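Long-range contacts in homoprotocatechuate 2,3-dioxygenase (PDB 4Z6M), which catalyses the ring-opening addition of dioxygen to homoprotocatechuate at an iron(II) centre, as an extradiol dioxygenase of the glyoxalase/bleomycin resistance superfamily: residues I15-Y20 with E58-N63; A21-T26 with D262-E267; A78-T83 with F128-T133; D154-V159 with H213-S218. The protein carries 1 engineered substitution. All blocks are in the same frame, centred on the assembly; numbering follows the deposited sequence. Where two conformers were deposited one is given.

Contact 1 (I15-Y20 with E58-N63); sequences ILRCAY and EFIHHN
A chi1 of 55° sets Arg17 CG between the backbone N and the carbonyl carbon, and the chain then runs extended to NE, which carries the guanidinium to the carboxylate of Glu58; that carboxylate is folded back by a bend in the Glu58 chain. The two groups meet end-on, their planes 26° apart. Arg17 NH2 donates to the syn lone pair of Glu58 OE1 at 2.9 Å, almost straight, while Arg17 NH1 reaches Glu58 OE2 at 3.1 Å from somewhat outside the carboxylate plane. The backbone N atoms of Phe59 and Ile60 also donate to OE2, on its anti side, so the loop 58-63 wraps round its own acid. Asn63 ties this pair to strand 15-25: its ND2 gives one hydrogen to Glu58 OE1 and the other to Ala19 O (3.0 Å), both partners lying in the amide plane. Ile60 CD1 packs on Ala19 CB at 3.9 Å. Farther along the strand, the His62 ring stands edge-to-face on Tyr20, planes at 80°, with His62 NE2 poised 3.3 Å above the centre of the phenol ring; Tyr20 OH itself bonds to Glu127. Ala19 and Tyr20 both face Ala78, a classic beta bulge in this strand of the glyoxalase-type sheet. Arg17 NH1 has a second acidic partner, Asp277 of the second subunit, so the site adjoins the subunit interface. Five N-H donors converge on one buried carboxylate, an arrangement that should favour its ionised form and fix both the loop and the arginine.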
# COMPACT_ATOMS: atom_id res chain seq x y z
N ILE A 15 11.31 14.23 -29.88
CA ILE A 15 11.65 14.18 -28.47
C ILE A 15 11.00 12.95 -27.84
O ILE A 15 9.79 12.73 -27.96
CB ILE A 15 11.19 15.46 -27.76
CG1 ILE A 15 11.93 16.69 -28.32
CG2 ILE A 15 11.36 15.34 -26.25
CD1 ILE A 15 11.17 17.99 -28.09
N LEU A 16 11.80 12.16 -27.12
CA LEU A 16 11.29 10.99 -26.40
C LEU A 16 10.63 11.34 -25.07
O LEU A 16 9.54 10.83 -24.75
CB LEU A 16 12.42 10.01 -26.15
CG LEU A 16 13.14 9.42 -27.35
CD1 LEU A 16 14.41 8.71 -26.89
CD2 LEU A 16 12.19 8.47 -28.09
N ARG A 17 11.32 12.14 -24.25
CA ARG A 17 10.98 12.30 -22.84
C ARG A 17 11.91 13.31 -22.22
O ARG A 17 13.02 13.52 -22.71
CB ARG A 17 11.10 10.99 -22.05
CG ARG A 17 12.46 10.32 -22.16
CD ARG A 17 12.65 9.31 -21.05
NE ARG A 17 13.88 8.53 -21.16
CZ ARG A 17 14.60 8.11 -20.11
NH1 ARG A 17 15.66 7.34 -20.31
NH2 ARG A 17 14.25 8.43 -18.88
N CYS A 18 11.48 13.86 -21.09
CA CYS A 18 12.44 14.46 -20.17
C CYS A 18 13.45 13.42 -19.72
O CYS A 18 13.12 12.24 -19.56
CB CYS A 18 11.74 15.09 -18.98
SG CYS A 18 10.86 13.97 -17.89
N ALA A 19 14.68 13.85 -19.55
CA ALA A 19 15.76 12.89 -19.22
C ALA A 19 16.61 13.26 -18.02
O ALA A 19 16.91 12.39 -17.20
CB ALA A 19 16.67 12.67 -20.41
N TYR A 20 17.04 14.52 -17.91
CA TYR A 20 17.75 14.93 -16.70
C TYR A 20 17.70 16.43 -16.57
O TYR A 20 17.47 17.13 -17.55
CB TYR A 20 19.22 14.42 -16.67
CG TYR A 20 20.21 15.18 -17.54
CD1 TYR A 20 20.46 14.79 -18.85
CD2 TYR A 20 20.92 16.27 -17.04
CE1 TYR A 20 21.37 15.47 -19.65
CE2 TYR A 20 21.83 16.95 -17.84
CZ TYR A 20 22.04 16.57 -19.15
OH TYR A 20 22.95 17.29 -19.90
N GLU A 58 16.27 3.76 -13.87
CA GLU A 58 16.92 4.39 -15.01
C GLU A 58 18.08 3.56 -15.55
O GLU A 58 18.81 2.94 -14.79
CB GLU A 58 17.43 5.77 -14.62
CG GLU A 58 17.94 6.59 -15.80
CD GLU A 58 16.89 6.69 -16.89
OE1 GLU A 58 15.99 7.57 -16.74
OE2 GLU A 58 16.94 5.92 -17.88
N PHE A 59 18.27 3.58 -16.87
CA PHE A 59 19.43 2.94 -17.50
C PHE A 59 20.38 3.96 -18.16
O PHE A 59 21.53 3.63 -18.42
CB PHE A 59 19.04 1.86 -18.53
CG PHE A 59 18.51 2.41 -19.81
CD1 PHE A 59 17.18 2.78 -19.92
CD2 PHE A 59 19.33 2.61 -20.90
CE1 PHE A 59 16.71 3.35 -21.09
CE2 PHE A 59 18.84 3.16 -22.08
CZ PHE A 59 17.53 3.54 -22.16
N ILE A 60 19.90 5.17 -18.46
CA ILE A 60 20.82 6.21 -18.96
C ILE A 60 21.64 6.71 -17.78
O ILE A 60 21.37 6.38 -16.62
CB ILE A 60 20.10 7.38 -19.69
CG1 ILE A 60 19.32 8.29 -18.74
CG2 ILE A 60 19.23 6.84 -20.83
CD1 ILE A 60 18.92 9.61 -19.39
N HIS A 61 22.69 7.47 -18.07
CA HIS A 61 23.72 7.68 -17.06
C HIS A 61 23.20 8.39 -15.81
O HIS A 61 23.62 8.09 -14.70
CB HIS A 61 24.86 8.48 -17.67
CG HIS A 61 26.02 8.67 -16.75
ND1 HIS A 61 26.20 9.82 -16.02
CD2 HIS A 61 27.09 7.89 -16.49
CE1 HIS A 61 27.33 9.75 -15.35
NE2 HIS A 61 27.88 8.58 -15.60
N HIS A 62 22.28 9.34 -15.98
CA HIS A 62 21.79 10.10 -14.84
C HIS A 62 20.45 10.76 -15.17
O HIS A 62 20.10 10.94 -16.33
CB HIS A 62 22.79 11.16 -14.43
CG HIS A 62 23.16 12.08 -15.54
ND1 HIS A 62 24.31 11.93 -16.27
CD2 HIS A 62 22.51 13.14 -16.07
CE1 HIS A 62 24.36 12.86 -17.20
NE2 HIS A 62 23.27 13.60 -17.11
N ASN A 63 19.76 11.13 -14.10
CA ASN A 63 18.55 11.96 -14.16
C ASN A 63 18.76 13.34 -13.53
O ASN A 63 17.89 14.22 -13.68
CB ASN A 63 17.39 11.30 -13.45
CG ASN A 63 16.98 9.98 -14.07
OD1 ASN A 63 16.93 8.96 -13.38
ND2 ASN A 63 16.68 9.99 -15.36

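Contact 2 (A21-T26 with D262-E267). With FE2 (Fe (II) ion), chain E.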
# COMPACT_ATOMS: atom_id res chain seq x y z
N ALA A 21 17.93 16.91 -15.34
CA ALA A 21 18.22 18.32 -15.11
C ALA A 21 19.61 18.47 -14.53
O ALA A 21 20.06 17.64 -13.75
CB ALA A 21 17.20 18.97 -14.19
N GLU A 22 20.27 19.57 -14.89
CA GLU A 22 21.50 20.01 -14.23
C GLU A 22 21.17 21.23 -13.38
O GLU A 22 20.73 22.27 -13.92
CB GLU A 22 22.59 20.35 -15.27
CG GLU A 22 23.90 20.72 -14.60
CD GLU A 22 25.03 21.06 -15.55
OE1 GLU A 22 24.82 21.16 -16.79
OE2 GLU A 22 26.18 21.19 -15.04
N LEU A 23 21.30 21.08 -12.07
CA LEU A 23 21.08 22.13 -11.09
C LEU A 23 22.41 22.60 -10.55
O LEU A 23 23.23 21.79 -10.12
CB LEU A 23 20.21 21.63 -9.94
CG LEU A 23 18.80 21.15 -10.29
CD1 LEU A 23 18.13 20.63 -9.03
CD2 LEU A 23 17.96 22.23 -10.93
N VAL A 24 22.59 23.93 -10.49
CA VAL A 24 23.70 24.50 -9.75
C VAL A 24 23.30 24.62 -8.30
O VAL A 24 22.20 25.08 -7.97
CB VAL A 24 24.14 25.87 -10.33
CG1 VAL A 24 25.28 26.44 -9.51
CG2 VAL A 24 24.56 25.70 -11.79
N VAL A 25 24.19 24.15 -7.44
CA VAL A 25 24.01 24.15 -5.98
C VAL A 25 25.20 24.84 -5.33
O VAL A 25 26.28 24.87 -5.91
CB VAL A 25 23.85 22.72 -5.43
CG1 VAL A 25 22.65 22.05 -6.08
CG2 VAL A 25 25.12 21.89 -5.62
N THR A 26 25.00 25.41 -4.14
CA THR A 26 26.04 26.24 -3.52
C THR A 26 26.97 25.48 -2.59
O THR A 26 28.12 25.88 -2.40
CB THR A 26 25.44 27.44 -2.75
OG1 THR A 26 24.51 27.00 -1.76
CG2 THR A 26 24.80 28.44 -3.74
N ASP A 262 19.17 24.59 -1.49
CA ASP A 262 19.17 25.86 -2.22
C ASP A 262 17.76 26.34 -2.58
O ASP A 262 17.60 27.24 -3.40
CB ASP A 262 20.00 25.73 -3.48
CG ASP A 262 21.48 25.68 -3.18
OD1 ASP A 262 22.01 26.66 -2.66
OD2 ASP A 262 22.08 24.62 -3.40
N ASN A 263 16.76 25.71 -1.95
CA ASN A 263 15.34 25.99 -2.19
C ASN A 263 14.83 25.50 -3.55
O ASN A 263 13.67 25.78 -3.88
CB ASN A 263 15.00 27.49 -1.96
CG ASN A 263 15.44 27.97 -0.58
OD1 ASN A 263 15.35 27.23 0.39
ND2 ASN A 263 15.89 29.23 -0.50
N HIS A 264 15.63 24.76 -4.33
CA HIS A 264 15.09 24.10 -5.52
C HIS A 264 13.95 23.17 -5.07
O HIS A 264 14.12 22.39 -4.14
CB HIS A 264 16.10 23.29 -6.29
CG HIS A 264 17.27 24.07 -6.80
ND1 HIS A 264 17.14 25.21 -7.57
CD2 HIS A 264 18.59 23.83 -6.68
CE1 HIS A 264 18.35 25.64 -7.90
NE2 HIS A 264 19.24 24.80 -7.39
N ARG A 265 12.81 23.27 -5.74
CA ARG A 265 11.63 22.46 -5.41
C ARG A 265 11.64 21.16 -6.16
O ARG A 265 11.83 21.11 -7.38
CB ARG A 265 10.40 23.28 -5.74
CG ARG A 265 9.07 22.60 -5.46
CD ARG A 265 7.89 23.44 -5.93
NE ARG A 265 7.69 24.66 -5.16
CZ ARG A 265 7.97 25.91 -5.57
NH1 ARG A 265 8.53 26.14 -6.74
NH2 ARG A 265 7.65 26.93 -4.77
N ILE A 266 11.41 20.08 -5.41
CA ILE A 266 11.30 18.74 -5.97
C ILE A 266 9.88 18.25 -5.68
O ILE A 266 9.41 18.33 -4.53
CB ILE A 266 12.32 17.78 -5.33
CG1 ILE A 266 13.74 18.35 -5.51
CG2 ILE A 266 12.20 16.39 -5.93
CD1 ILE A 266 14.22 18.48 -6.94
N GLU A 267 9.21 17.76 -6.72
CA GLU A 267 7.93 17.07 -6.56
C GLU A 267 8.20 15.57 -6.56
O GLU A 267 9.00 15.06 -7.35
CB GLU A 267 6.98 17.43 -7.69
CG GLU A 267 5.57 16.89 -7.51
CD GLU A 267 4.63 17.24 -8.63
OE1 GLU A 267 5.07 17.86 -9.61
OE2 GLU A 267 3.43 16.85 -8.53
FE FE2 E . 4.45 18.84 -11.31
O HOH W 1 2.76 17.50 -11.23
O HOH W 2 3.79 19.79 -13.13
O HOH W 3 3.08 20.22 -10.26
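This is a polar junction between two sheets of the paired glyoxalase-type fold: the C-terminal end of strand 15-25, from the first family region, meets the turn that leads into strand 265-270 of the second. Asp262 and His264 carry it. The Asp262 carboxylate takes two hydrogens from Thr26, one from OG1 to the syn lone pair of OD1 at 2.7 Å and one from the backbone N to OD2 at 3.1 Å, the latter from outside the carboxylate plane. A chi1 of 56° puts Thr26 OG1 between its backbone N and carbonyl carbon, near enough to N for both donors to reach one carboxylate. Val25 CB lies against OD2, its side chain at about a right angle to that of Asp262. His264 is held at two ends, with ND1 bonded to Ser309 and NE2 to the strand, while Leu23 CD1 packs 4.0 Å from His264 CD2. Three residues on, Glu267 supplies OE1 to the iron(II) at 2.1 Å, joining His155 and His214, and its OE2 bonds to His248. The imidazole meets the strand edge-on: His264 NE2 donates to Val24 O at 3.0 Å, with an N-H...O angle of 172° and the oxygen in the ring plane.

Contact 3 (A78-T83 with F128-T133)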
# COMPACT_ATOMS: atom_id res chain seq x y z
N ALA A 78 17.11 18.78 -19.80
CA ALA A 78 17.51 17.97 -20.94
C ALA A 78 16.42 17.00 -21.32
O ALA A 78 15.84 16.32 -20.45
CB ALA A 78 18.79 17.21 -20.64
N PHE A 79 16.19 16.91 -22.63
CA PHE A 79 15.27 15.96 -23.22
C PHE A 79 16.06 15.04 -24.13
O PHE A 79 16.92 15.48 -24.89
CB PHE A 79 14.23 16.69 -24.06
CG PHE A 79 13.40 17.66 -23.27
CD1 PHE A 79 12.25 17.26 -22.64
CD2 PHE A 79 13.79 18.99 -23.14
CE1 PHE A 79 11.48 18.14 -21.90
CE2 PHE A 79 13.02 19.90 -22.39
CZ PHE A 79 11.87 19.46 -21.76
N ARG A 80 15.78 13.73 -24.03
CA ARG A 80 16.36 12.78 -24.96
C ARG A 80 15.55 12.73 -26.24
O ARG A 80 14.31 12.77 -26.20
CB ARG A 80 16.50 11.41 -24.34
CG ARG A 80 17.50 10.53 -25.07
CD ARG A 80 17.74 9.19 -24.41
NE ARG A 80 18.85 8.53 -25.07
CZ ARG A 80 19.04 7.22 -25.16
NH1 ARG A 80 18.22 6.35 -24.60
NH2 ARG A 80 20.08 6.79 -25.85
N VAL A 81 16.25 12.69 -27.37
CA VAL A 81 15.65 12.57 -28.68
C VAL A 81 15.86 11.18 -29.27
O VAL A 81 16.68 10.39 -28.77
CB VAL A 81 16.15 13.66 -29.64
CG1 VAL A 81 15.79 15.01 -29.11
CG2 VAL A 81 17.65 13.57 -29.90
N ARG A 82 15.10 10.85 -30.31
CA ARG A 82 14.99 9.45 -30.75
C ARG A 82 16.25 8.92 -31.43
O ARG A 82 16.58 7.76 -31.26
CB ARG A 82 13.80 9.26 -31.67
CG ARG A 82 13.57 7.80 -32.05
CD ARG A 82 12.26 7.58 -32.78
NE ARG A 82 11.14 7.77 -31.87
CZ ARG A 82 10.73 6.88 -30.97
NH1 ARG A 82 11.29 5.67 -30.89
NH2 ARG A 82 9.70 7.17 -30.18
N THR A 83 16.94 9.78 -32.18
CA THR A 83 18.08 9.33 -32.99
C THR A 83 19.17 10.39 -32.95
O THR A 83 18.90 11.57 -32.65
CB THR A 83 17.71 9.13 -34.48
OG1 THR A 83 17.39 10.38 -35.07
CG2 THR A 83 16.55 8.20 -34.65
N PHE A 128 19.13 18.95 -25.86
CA PHE A 128 18.70 17.80 -26.63
C PHE A 128 19.91 16.92 -26.90
O PHE A 128 20.96 17.40 -27.33
CB PHE A 128 18.08 18.24 -27.94
CG PHE A 128 16.90 19.14 -27.75
CD1 PHE A 128 15.64 18.60 -27.53
CD2 PHE A 128 17.06 20.52 -27.67
CE1 PHE A 128 14.55 19.42 -27.29
CE2 PHE A 128 15.97 21.34 -27.43
CZ PHE A 128 14.72 20.79 -27.25
N PHE A 129 19.74 15.63 -26.63
CA PHE A 129 20.83 14.66 -26.85
C PHE A 129 20.20 13.31 -27.18
O PHE A 129 19.06 13.05 -26.78
CB PHE A 129 21.72 14.54 -25.61
CG PHE A 129 21.06 13.79 -24.48
CD1 PHE A 129 20.25 14.46 -23.58
CD2 PHE A 129 21.17 12.40 -24.38
CE1 PHE A 129 19.58 13.76 -22.59
CE2 PHE A 129 20.51 11.71 -23.38
CZ PHE A 129 19.72 12.39 -22.48
N PHE A 130 20.96 12.48 -27.90
CA PHE A 130 20.65 11.05 -28.02
C PHE A 130 21.67 10.19 -27.25
O PHE A 130 21.29 9.36 -26.41
CB PHE A 130 20.60 10.60 -29.48
CG PHE A 130 20.51 9.12 -29.62
CD1 PHE A 130 19.30 8.48 -29.43
CD2 PHE A 130 21.65 8.35 -29.82
CE1 PHE A 130 19.22 7.11 -29.50
CE2 PHE A 130 21.58 6.98 -29.90
CZ PHE A 130 20.36 6.36 -29.73
N GLU A 131 22.97 10.38 -27.53
CA GLU A 131 24.01 9.52 -26.96
C GLU A 131 24.13 9.69 -25.45
O GLU A 131 24.24 10.80 -24.95
CB GLU A 131 25.38 9.83 -27.59
CG GLU A 131 25.47 9.68 -29.11
CD GLU A 131 26.78 10.15 -29.73
OE1 GLU A 131 27.58 10.96 -29.14
OE2 GLU A 131 27.00 9.68 -30.88
N THR A 132 24.12 8.56 -24.74
CA THR A 132 24.32 8.56 -23.30
C THR A 132 24.92 7.22 -22.87
O THR A 132 24.62 6.17 -23.46
CB THR A 132 23.01 8.88 -22.53
OG1 THR A 132 23.26 8.84 -21.11
CG2 THR A 132 21.91 7.92 -22.87
N THR A 133 25.78 7.26 -21.86
CA THR A 133 26.40 6.07 -21.32
C THR A 133 25.36 5.27 -20.53
O THR A 133 24.77 5.78 -19.59
CB THR A 133 27.55 6.46 -20.38
OG1 THR A 133 28.48 7.24 -21.13
CG2 THR A 133 28.25 5.23 -19.80
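Phe128 and Val81 meet at the apolar centre, Val81 CG1 lying at the edge of the Phe128 ring, 3.9 Å from CD1, with Phe79 CB close to the same atom of Phe128. On the opposite face of the sheet the Phe129 ring, swung back over its neighbour by a chi1 of 73°, lies across the backbone of Arg80: Arg80 CA sits over its face in a CH-pi contact, 4.3 Å from the centroid, and Ala78 CB touches its rim. Strands 73-81 and 125-129 run parallel here, as adjacent members of the first glyoxalase-type sheet. They are joined by a 2.9 Å bond from Val81 N to Phe129 O and by a weak one from Phe129 N to Phe79 O. Beyond the paired residues, Phe130 lies with its ring edge toward Val81 O. The Arg80 chain, extended from CG to NE, passes Phe129 and delivers its guanidinium to the backbone of Phe130. Arg80 NE and NH2 each donate to Phe130 O, both at 2.9 Å, with the oxygen in the guanidinium plane. Thr132 CG2 rests over one face of the guanidinium, while NH2 stands above the Phe130 ring in an off-centre cation-pi contact, Arg80 CZ being 4.7 Å from the centroid. The other terminal nitrogen, NH1, forms salt bridges to Asp277 and Asp279 of the second subunit. Held by a carbonyl through NE and NH2 and by these acids through NH1, the guanidinium is probably restrained in rotation, and its charge is probably balanced mainly across the subunit interface.

Contact 4 (D154-V159 with H213-S218). With FE2 (Fe (II) ion), chain E.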
# COMPACT_ATOMS: atom_id res chain seq x y z
N ASP A 154 10.06 12.06 -13.78
CA ASP A 154 8.78 12.23 -14.48
C ASP A 154 8.62 13.49 -15.33
O ASP A 154 8.16 13.38 -16.48
CB ASP A 154 7.61 12.13 -13.54
CG ASP A 154 6.30 11.99 -14.31
OD1 ASP A 154 6.02 10.88 -14.84
OD2 ASP A 154 5.59 13.00 -14.46
N HIS A 155 8.97 14.66 -14.80
CA HIS A 155 8.74 15.87 -15.56
C HIS A 155 9.47 17.07 -14.97
O HIS A 155 9.98 17.04 -13.85
CB HIS A 155 7.23 16.20 -15.65
CG HIS A 155 6.55 16.51 -14.34
ND1 HIS A 155 5.90 15.55 -13.59
CD2 HIS A 155 6.33 17.68 -13.69
CE1 HIS A 155 5.34 16.12 -12.54
NE2 HIS A 155 5.58 17.42 -12.58
N PHE A 156 9.47 18.15 -15.75
CA PHE A 156 9.84 19.48 -15.31
C PHE A 156 8.61 20.35 -15.26
O PHE A 156 7.60 20.07 -15.90
CB PHE A 156 10.83 20.12 -16.31
CG PHE A 156 11.99 19.24 -16.70
CD1 PHE A 156 12.84 18.68 -15.74
CD2 PHE A 156 12.25 18.98 -18.04
CE1 PHE A 156 13.92 17.91 -16.13
CE2 PHE A 156 13.33 18.21 -18.43
CZ PHE A 156 14.14 17.68 -17.47
N ASN A 157 8.72 21.47 -14.54
CA ASN A 157 7.67 22.48 -14.56
C ASN A 157 8.33 23.86 -14.56
O ASN A 157 9.19 24.12 -13.72
CB ASN A 157 6.72 22.30 -13.37
CG ASN A 157 5.52 23.22 -13.42
OD1 ASN A 157 5.66 24.44 -13.47
ND2 ASN A 157 4.32 22.63 -13.41
N GLN A 158 7.97 24.68 -15.54
CA GLN A 158 8.58 25.99 -15.84
C GLN A 158 7.62 27.12 -15.50
O GLN A 158 6.44 27.05 -15.85
CB GLN A 158 8.87 26.04 -17.32
CG GLN A 158 9.76 24.93 -17.82
CD GLN A 158 9.88 24.89 -19.32
OE1 GLN A 158 9.79 23.84 -19.95
NE2 GLN A 158 10.09 26.05 -19.91
N VAL A 159 8.12 28.17 -14.87
CA VAL A 159 7.33 29.38 -14.68
C VAL A 159 7.63 30.36 -15.81
O VAL A 159 8.79 30.70 -16.07
CB VAL A 159 7.64 30.07 -13.33
CG1 VAL A 159 6.66 31.20 -13.10
CG2 VAL A 159 7.63 29.11 -12.15
N HIS A 213 10.11 25.92 -11.85
CA HIS A 213 9.23 25.66 -10.73
C HIS A 213 9.63 24.40 -9.96
O HIS A 213 9.82 24.46 -8.74
CB HIS A 213 7.76 25.58 -11.15
CG HIS A 213 6.83 25.73 -10.00
ND1 HIS A 213 6.59 24.72 -9.10
CD2 HIS A 213 6.14 26.81 -9.54
CE1 HIS A 213 5.80 25.15 -8.15
NE2 HIS A 213 5.50 26.42 -8.40
N HIS A 214 9.77 23.28 -10.66
CA HIS A 214 10.22 22.04 -10.01
C HIS A 214 10.71 21.02 -10.98
O HIS A 214 10.49 21.14 -12.19
CB HIS A 214 9.13 21.43 -9.12
CG HIS A 214 7.83 21.14 -9.81
ND1 HIS A 214 6.78 22.03 -9.83
CD2 HIS A 214 7.37 20.01 -10.40
CE1 HIS A 214 5.73 21.47 -10.43
NE2 HIS A 214 6.08 20.26 -10.81
N VAL A 215 11.40 20.01 -10.42
CA VAL A 215 11.67 18.75 -11.09
C VAL A 215 10.89 17.70 -10.32
O VAL A 215 10.90 17.72 -9.09
CB VAL A 215 13.19 18.44 -11.02
CG1 VAL A 215 13.50 17.11 -11.69
CG2 VAL A 215 13.99 19.56 -11.65
N ALA A 216 10.26 16.77 -11.03
CA ALA A 216 9.45 15.73 -10.42
C ALA A 216 9.99 14.34 -10.66
O ALA A 216 10.32 13.98 -11.80
CB ALA A 216 8.03 15.79 -10.96
N PHE A 217 10.04 13.56 -9.57
CA PHE A 217 10.37 12.15 -9.60
C PHE A 217 9.16 11.32 -9.19
O PHE A 217 8.37 11.74 -8.36
CB PHE A 217 11.51 11.84 -8.65
CG PHE A 217 12.83 12.38 -9.10
CD1 PHE A 217 13.23 13.66 -8.72
CD2 PHE A 217 13.68 11.60 -9.87
CE1 PHE A 217 14.44 14.16 -9.14
CE2 PHE A 217 14.90 12.10 -10.29
CZ PHE A 217 15.26 13.38 -9.93
N SER A 218 9.05 10.13 -9.76
CA SER A 218 7.98 9.17 -9.45
C SER A 218 8.38 8.22 -8.34
O SER A 218 9.55 7.91 -8.17
CB SER A 218 7.63 8.31 -10.67
OG SER A 218 7.27 9.08 -11.79
FE FE2 E . 4.45 18.84 -11.31
O HOH W 4 7.74 8.80 -14.80
O HOH W 2 3.79 19.79 -13.13
O HOH W 1 2.76 17.50 -11.23
O HOH W 3 3.08 20.22 -10.26
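Across the metal, His155 NE2 and His214 NE2 each bind the iron(II) at 2.2 Å, and Glu267 with three waters completes six ligands. The two imidazoles meet rim to rim, planes at 76°. Each has its ND1 engaged by the residue just before it: His155 ND1 donates to the anti lone pair of Asp154 OD2 at 2.7 Å, and His214 ND1 donates to His213 ND1, whose NE2 is bonded to Trp304 O. These second-shell bonds fix the rotation of both rings, and the Asp154 carboxylate would tend to make His155 a more electron-rich ligand. CH-pi contacts support the rings from the partner strand: Ala216 CB lies over a face of His155, 3.3 Å from its centroid, and Asn157 CB does the same for His214 at 3.4 Å. A chi1 of 64° in His155 and 57° in His214 folds each ring back over the neighbouring strand to make this possible. The strands are antiparallel neighbours in the second sheet of the vicinal oxygen chelate fold, and His155, His214 and Glu267 form the facial triad of two histidines and one carboxylate. Backbone bonds include Ala216 N to His155 O at 2.8 Å, and two classic bulges interrupt the pairing: Asp154 and His155 both face Ala216, while His213 and His214 both face Asn157 and donate to its O from the same side. A water outside the iron shell donates to Asp154 OD1. Asn157 ND2 donates to one iron-bound water, its OD1 being bonded to Thr205.

Contact 4 lies at the centre of the chain, whereas contact 1, wholly buried, and contact 3, partly exposed, sit farther out and adjoin the second subunit. Their strands 15-25 and 73-81 are neighbours in the first sheet, and each contact directs an arginine to Asp277 of that subunit. Contact 2 shares strand 15-25 with contact 1 and is the one in which a touching residue, Thr26, is exposed; its 262-267 segment continues into the second sheet beside 213-218, so contacts 2 and 4 supply all three protein ligands of the iron. The chemistry changes accordingly: ion pairs near the subunit interface, carboxylate and imidazole hydrogen bonds between the sheets in contact 2, and iron coordination shared by contacts 2 and 4.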